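Local atomic coordinates of probable transcriptional regulator (Pseudomonas aeruginosa PAO1, PDB entry 2GEN), a protein that probably binds DNA at cis-regulatory sites through a predicted helix-turn-helix motif and regulates transcription, as a member of the TetR family. Residues Ala137-Ala141 / Glu142-Arg146; Glu147-Asp150 / Asp151-Ala154. All coordinates share one frame; numbering follows the deposited sequence.

Overall arrangement
Interactions 1 and 2 follow one another along the loop that joins helix 118-141 to helix 150-169, a worked example of how one helix is ended and the next begun. Interaction 1 (137-146) closes the first helix with a Schellman motif; interaction 2 (147-154) opens the second behind an N-cap proline. Their centres lie 12 Å apart, on the same side of the chain's centre, and side chains join them directly. Arg140 NH1 forms a salt bridge with Asp150 OD1 at 3.2 Å, and the Arg140 guanidinium makes a cation-pi contact with Phe153, whose ring also meets Phe145 edge-to-face. Both belong to the helical hairpin 118-141/150-169, and the second subunit is met mainly by interaction 2.

Interaction 1: residues Ala137-Ala141 / Glu142-Arg146; sequences AGYRA and EGLFR
Backbone bonds from Gly143 and Leu144 into the last turn of helix 118-141 show how a Schellman motif ends a helix. Leu144 N donates to Tyr139 O at 3.3 Å in a nearly straight bond (163°), while Gly143 N reaches Arg140 O at 3.1 Å from above the carbonyl plane. Gly143 takes the positive phi that turns the chain back. Glu142 N makes two weak bonds, to Gly138 O and Tyr139 O. A water extends the network, donating to Arg140 O at 2.8 Å and accepting from Phe145 N.

Leu144 CD1 lies 3.8 Å from Tyr139 CD1, approaching that ring obliquely. The Phe145 side chain points back toward the last turn: Arg140 CG meets its ring edge in plane, 3.2 Å from Phe145 CD2, and Tyr139 CB lies 3.7 Å from Phe145 CE2. Arg140 CG stands beside its own backbone N (chi1 -77°), which puts it at the ring edge; the chain then extends to NE, and the guanidinium, turned 84° from the ring, continues to Asp150 and Phe153.

The chemistry thus divides the work: backbone bonds and water bind the carbonyls of Tyr139 and Arg140, while Arg140 meets the edge of Phe145 and its charged end ties the helix terminus to the next helix.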
ATOM      1  N   ALA A 137     -20.319  -9.074  11.693  1.00 17.03           N
ATOM      2  CA  ALA A 137     -20.285  -9.980  12.854  1.00 17.90           C
ATOM      3  C   ALA A 137     -21.356 -11.092  12.808  1.00 17.65           C
ATOM      4  O   ALA A 137     -21.065 -12.280  13.189  1.00 18.86           O
ATOM      5  CB  ALA A 137     -20.387  -9.183  14.173  1.00 18.70           C
ATOM      6  N   GLY A 138     -22.576 -10.748  12.351  1.00 16.69           N
ATOM      7  CA  GLY A 138     -23.655 -11.773  12.320  1.00 16.51           C
ATOM      8  C   GLY A 138     -23.276 -12.850  11.284  1.00 17.25           C
ATOM      9  O   GLY A 138     -23.401 -14.061  11.508  1.00 17.09           O
ATOM     10  N   TYR A 139     -22.769 -12.408  10.124  1.00 16.73           N
ATOM     11  CA  TYR A 139     -22.363 -13.404   9.109  1.00 17.23           C
ATOM     12  C   TYR A 139     -21.248 -14.304   9.626  1.00 17.78           C
ATOM     13  O   TYR A 139     -21.219 -15.492   9.317  1.00 18.41           O
ATOM     14  CB  TYR A 139     -21.927 -12.702   7.796  1.00 18.25           C
ATOM     15  CG  TYR A 139     -23.049 -11.856   7.198  1.00 17.55           C
ATOM     16  CD1 TYR A 139     -24.268 -12.423   6.896  1.00 17.19           C
ATOM     17  CD2 TYR A 139     -22.846 -10.475   6.906  1.00 20.76           C
ATOM     18  CE1 TYR A 139     -25.343 -11.650   6.298  1.00 21.77           C
ATOM     19  CE2 TYR A 139     -23.913  -9.697   6.317  1.00 20.73           C
ATOM     20  CZ  TYR A 139     -25.131 -10.326   6.004  1.00 23.29           C
ATOM     21  OH  TYR A 139     -26.221  -9.649   5.445  1.00 24.83           O
ATOM     22  N   ARG A 140     -20.320 -13.719  10.369  1.00 18.86           N
ATOM     23  CA  ARG A 140     -19.180 -14.468  10.905  1.00 20.89           C
ATOM     24  C   ARG A 140     -19.758 -15.491  11.880  1.00 19.76           C
ATOM     25  O   ARG A 140     -19.385 -16.677  11.856  1.00 20.07           O
ATOM     26  CB  ARG A 140     -18.246 -13.494  11.605  1.00 20.27           C
ATOM     27  CG  ARG A 140     -17.406 -12.690  10.603  1.00 25.74           C
ATOM     28  CD  ARG A 140     -16.628 -11.493  11.210  1.00 26.95           C
ATOM     29  NE  ARG A 140     -15.405 -11.229  10.412  1.00 32.59           N
ATOM     30  CZ  ARG A 140     -14.637 -10.142  10.524  1.00 32.65           C
ATOM     31  NH1 ARG A 140     -14.936  -9.171  11.365  1.00 31.14           N
ATOM     32  NH2 ARG A 140     -13.556 -10.030   9.781  1.00 33.86           N
ATOM     33  N   ALA A 141     -20.715 -15.059  12.706  1.00 19.36           N
ATOM     34  CA  ALA A 141     -21.349 -16.012  13.675  1.00 18.83           C
ATOM     35  C   ALA A 141     -22.049 -17.162  12.982  1.00 19.62           C
ATOM     36  O   ALA A 141     -22.124 -18.266  13.538  1.00 19.83           O
ATOM     37  CB  ALA A 141     -22.341 -15.296  14.620  1.00 17.68           C
ATOM     38  N   GLU A 142     -22.527 -16.930  11.754  1.00 17.64           N
ATOM     39  CA  GLU A 142     -23.275 -17.928  11.011  1.00 18.26           C
ATOM     40  C   GLU A 142     -22.372 -18.934  10.253  1.00 17.84           C
ATOM     41  O   GLU A 142     -22.899 -19.819   9.544  1.00 20.70           O
ATOM     42  CB  GLU A 142     -24.219 -17.217  10.043  1.00 18.72           C
ATOM     43  CG  GLU A 142     -25.320 -16.429  10.790  1.00 19.48           C
ATOM     44  CD  GLU A 142     -26.018 -15.381   9.916  1.00 19.56           C
ATOM     45  OE1 GLU A 142     -26.029 -15.477   8.662  1.00 21.53           O
ATOM     46  OE2 GLU A 142     -26.598 -14.443  10.517  1.00 18.82           O
ATOM     47  N   GLY A 143     -21.060 -18.736  10.353  1.00 18.46           N
ATOM     48  CA  GLY A 143     -20.070 -19.641   9.774  1.00 19.69           C
ATOM     49  C   GLY A 143     -19.966 -19.435   8.274  1.00 19.66           C
ATOM     50  O   GLY A 143     -19.597 -20.374   7.527  1.00 21.32           O
ATOM     51  N   LEU A 144     -20.304 -18.230   7.810  1.00 17.74           N
ATOM     52  CA  LEU A 144     -20.326 -17.983   6.344  1.00 17.52           C
ATOM     53  C   LEU A 144     -18.947 -17.710   5.773  1.00 18.59           C
ATOM     54  O   LEU A 144     -18.785 -17.708   4.538  1.00 18.62           O
ATOM     55  CB  LEU A 144     -21.289 -16.847   5.983  1.00 17.94           C
ATOM     56  CG  LEU A 144     -22.751 -17.179   6.344  1.00 15.67           C
ATOM     57  CD1 LEU A 144     -23.623 -16.042   5.890  1.00 17.10           C
ATOM     58  CD2 LEU A 144     -23.272 -18.511   5.773  1.00 20.41           C
ATOM     59  N   PHE A 145     -17.976 -17.490   6.654  1.00 18.46           N
ATOM     60  CA  PHE A 145     -16.630 -17.140   6.221  1.00 19.04           C
ATOM     61  C   PHE A 145     -15.628 -18.199   6.649  1.00 21.39           C
ATOM     62  O   PHE A 145     -15.771 -18.839   7.731  1.00 21.36           O
ATOM     63  CB  PHE A 145     -16.140 -15.821   6.822  1.00 19.95           C
ATOM     64  CG  PHE A 145     -17.043 -14.627   6.553  1.00 18.59           C
ATOM     65  CD1 PHE A 145     -17.409 -14.287   5.232  1.00 20.31           C
ATOM     66  CD2 PHE A 145     -17.420 -13.802   7.572  1.00 17.65           C
ATOM     67  CE1 PHE A 145     -18.230 -13.172   4.995  1.00 19.11           C
ATOM     68  CE2 PHE A 145     -18.234 -12.662   7.327  1.00 18.66           C
ATOM     69  CZ  PHE A 145     -18.613 -12.352   6.063  1.00 18.48           C
ATOM     70  N   ARG A 146     -14.573 -18.324   5.855  1.00 21.92           N
ATOM     71  CA  ARG A 146     -13.429 -19.122   6.286  1.00 25.85           C
ATOM     72  C   ARG A 146     -12.789 -18.499   7.547  1.00 24.33           C
ATOM     73  O   ARG A 146     -12.747 -17.263   7.720  1.00 24.60           O
ATOM     74  CB  ARG A 146     -12.455 -19.310   5.108  1.00 25.55           C
ATOM     75  CG  ARG A 146     -11.288 -18.386   5.103  1.00 29.95           C
ATOM     76  CD  ARG A 146     -10.235 -18.750   3.992  1.00 30.71           C
ATOM     77  NE  ARG A 146      -9.185 -19.604   4.546  1.00 40.48           N
ATOM     78  CZ  ARG A 146      -8.336 -20.363   3.844  1.00 38.95           C
ATOM     79  NH1 ARG A 146      -8.382 -20.417   2.500  1.00 36.36           N
ATOM     80  NH2 ARG A 146      -7.434 -21.083   4.513  1.00 36.84           N
TER
HETATM   81  O   HOH W   1     -17.754 -17.464   9.723  1.00 23.53           O

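Interaction 2: residues Glu147-Asp150 / Asp151-Ala154; sequences EMPD and DCFA
Met148, a selenomethionine, lays its selenium against the backbone of Phe153, with SE 3.5 Å from Phe153 N, at the start of helix 150-169. Its CG touches Phe153 CB at 3.9 Å, and the two side chains cross at about a right angle. The first torsion (75°) sets Met148 CG between its backbone N and carbonyl carbon, and from there CG comes within 3.7 Å of Phe153 N and carries the selenium to the same backbone. One residue on, Cys152 SG lies against the CG-CD side of the Pro149 ring, 3.7 Å from Pro149 CD.

Backbone bonds hold the first helical turn in place. Pro149, the N-cap residue, accepts from Phe153 N through its carbonyl O at 3.0 Å, nearly straight at 169°. Asp150 O continues the i to i+4 pattern with Ala154 N at 2.9 Å.

Farther out, Val192 of helix 181-192 touches both Met148 and Phe153. Asp150 OD2 forms a salt bridge with Arg174 of the second subunit, Arg140 being the other partner of that carboxylate. Asp151 OD2 accepts from the backbone N of that same Arg174, and Cys180 of the second subunit packs on Cys152.

Two carboxylates therefore stand at a helix N-terminus, where the dipole would probably favour their negative charge, and their outside partners make this helix start part of the dimer interface.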
ATOM      1  N   GLU A 147     -12.301 -19.347   8.450  1.00 26.96           N
ATOM      2  CA  GLU A 147     -11.770 -18.866   9.748  1.00 29.02           C
ATOM      3  C   GLU A 147     -10.462 -18.100   9.566  1.00 28.77           C
ATOM      4  O   GLU A 147      -9.510 -18.620   8.975  1.00 28.68           O
ATOM      5  CB  GLU A 147     -11.542 -20.027  10.742  1.00 29.14           C
ATOM      6  CG  GLU A 147     -12.675 -21.082  10.821  1.00 32.88           C
ATOM      7  CD  GLU A 147     -12.600 -21.937  12.097  1.00 34.62           C
ATOM      8  OE1 GLU A 147     -11.474 -22.352  12.489  1.00 40.70           O
ATOM      9  OE2 GLU A 147     -13.672 -22.179  12.720  1.00 41.28           O
HETATM   10  N   MSE A 148     -10.436 -16.867  10.049  1.00 27.89           N
HETATM   11  CA  MSE A 148      -9.241 -16.048  10.080  1.00 28.66           C
HETATM   12  C   MSE A 148      -9.408 -14.878  11.044  1.00 27.79           C
HETATM   13  O   MSE A 148     -10.558 -14.475  11.329  1.00 27.32           O
HETATM   14  CB  MSE A 148      -8.865 -15.562   8.654  1.00 30.23           C
HETATM   15  CG  MSE A 148      -9.703 -14.493   8.134  1.00 28.49           C
HETATM   16 SE   MSE A 148      -9.247 -14.170   6.192  0.70 31.51          SE
HETATM   17  CE  MSE A 148     -10.281 -15.438   5.397  1.00 32.01           C
ATOM     18  N   PRO A 149      -8.295 -14.319  11.547  1.00 26.59           N
ATOM     19  CA  PRO A 149      -8.335 -13.104  12.370  1.00 27.05           C
ATOM     20  C   PRO A 149      -8.978 -11.931  11.636  1.00 26.87           C
ATOM     21  O   PRO A 149      -8.842 -11.825  10.416  1.00 26.08           O
ATOM     22  CB  PRO A 149      -6.869 -12.805  12.651  1.00 27.29           C
ATOM     23  CG  PRO A 149      -6.156 -14.112  12.423  1.00 26.83           C
ATOM     24  CD  PRO A 149      -6.919 -14.841  11.395  1.00 27.08           C
ATOM     25  N   ASP A 150      -9.673 -11.073  12.369  1.00 26.20           N
ATOM     26  CA  ASP A 150     -10.380  -9.913  11.764  1.00 27.29           C
ATOM     27  C   ASP A 150      -9.438  -9.061  10.903  1.00 27.44           C
ATOM     28  O   ASP A 150      -9.831  -8.628   9.789  1.00 27.95           O
ATOM     29  CB  ASP A 150     -10.992  -9.013  12.861  1.00 26.83           C
ATOM     30  CG  ASP A 150     -12.198  -9.639  13.559  1.00 28.24           C
ATOM     31  OD1 ASP A 150     -12.729 -10.677  13.110  1.00 27.46           O
ATOM     32  OD2 ASP A 150     -12.615  -9.078  14.612  1.00 27.36           O
ATOM     33  N   ASP A 151      -8.196  -8.846  11.377  1.00 27.98           N
ATOM     34  CA  ASP A 151      -7.211  -8.062  10.603  1.00 28.51           C
ATOM     35  C   ASP A 151      -6.810  -8.732   9.307  1.00 27.50           C
ATOM     36  O   ASP A 151      -6.585  -8.020   8.299  1.00 26.21           O
ATOM     37  CB  ASP A 151      -5.919  -7.765  11.358  1.00 30.31           C
ATOM     38  CG  ASP A 151      -6.120  -6.931  12.599  1.00 33.98           C
ATOM     39  OD1 ASP A 151      -6.791  -5.874  12.552  1.00 37.82           O
ATOM     40  OD2 ASP A 151      -5.545  -7.338  13.630  1.00 36.24           O
ATOM     41  N   CYS A 152      -6.711 -10.067   9.319  1.00 27.09           N
ATOM     42  CA  CYS A 152      -6.434 -10.840   8.094  1.00 28.14           C
ATOM     43  C   CYS A 152      -7.580 -10.710   7.093  1.00 26.80           C
ATOM     44  O   CYS A 152      -7.364 -10.375   5.915  1.00 26.22           O
ATOM     45  CB  CYS A 152      -6.280 -12.309   8.407  1.00 30.27           C
ATOM     46  SG  CYS A 152      -4.796 -12.609   9.277  1.00 40.43           S
ATOM     47  N   PHE A 153      -8.800 -10.990   7.571  1.00 24.09           N
ATOM     48  CA  PHE A 153     -10.012 -10.760   6.758  1.00 22.74           C
ATOM     49  C   PHE A 153      -9.984  -9.366   6.104  1.00 22.39           C
ATOM     50  O   PHE A 153     -10.212  -9.270   4.884  1.00 21.89           O
ATOM     51  CB  PHE A 153     -11.282 -10.980   7.598  1.00 22.73           C
ATOM     52  CG  PHE A 153     -12.573 -10.871   6.833  1.00 21.13           C
ATOM     53  CD1 PHE A 153     -13.304 -12.020   6.541  1.00 22.12           C
ATOM     54  CD2 PHE A 153     -13.080  -9.639   6.453  1.00 22.85           C
ATOM     55  CE1 PHE A 153     -14.521 -11.976   5.875  1.00 24.00           C
ATOM     56  CE2 PHE A 153     -14.347  -9.573   5.790  1.00 20.47           C
ATOM     57  CZ  PHE A 153     -15.043 -10.766   5.472  1.00 22.48           C
ATOM     58  N   ALA A 154      -9.722  -8.312   6.872  1.00 21.54           N
ATOM     59  CA  ALA A 154      -9.715  -6.938   6.323  1.00 22.54           C
ATOM     60  C   ALA A 154      -8.752  -6.807   5.138  1.00 22.92           C
ATOM     61  O   ALA A 154      -9.127  -6.302   4.062  1.00 22.82           O
ATOM     62  CB  ALA A 154      -9.374  -5.914   7.408  1.00 23.61           C
TER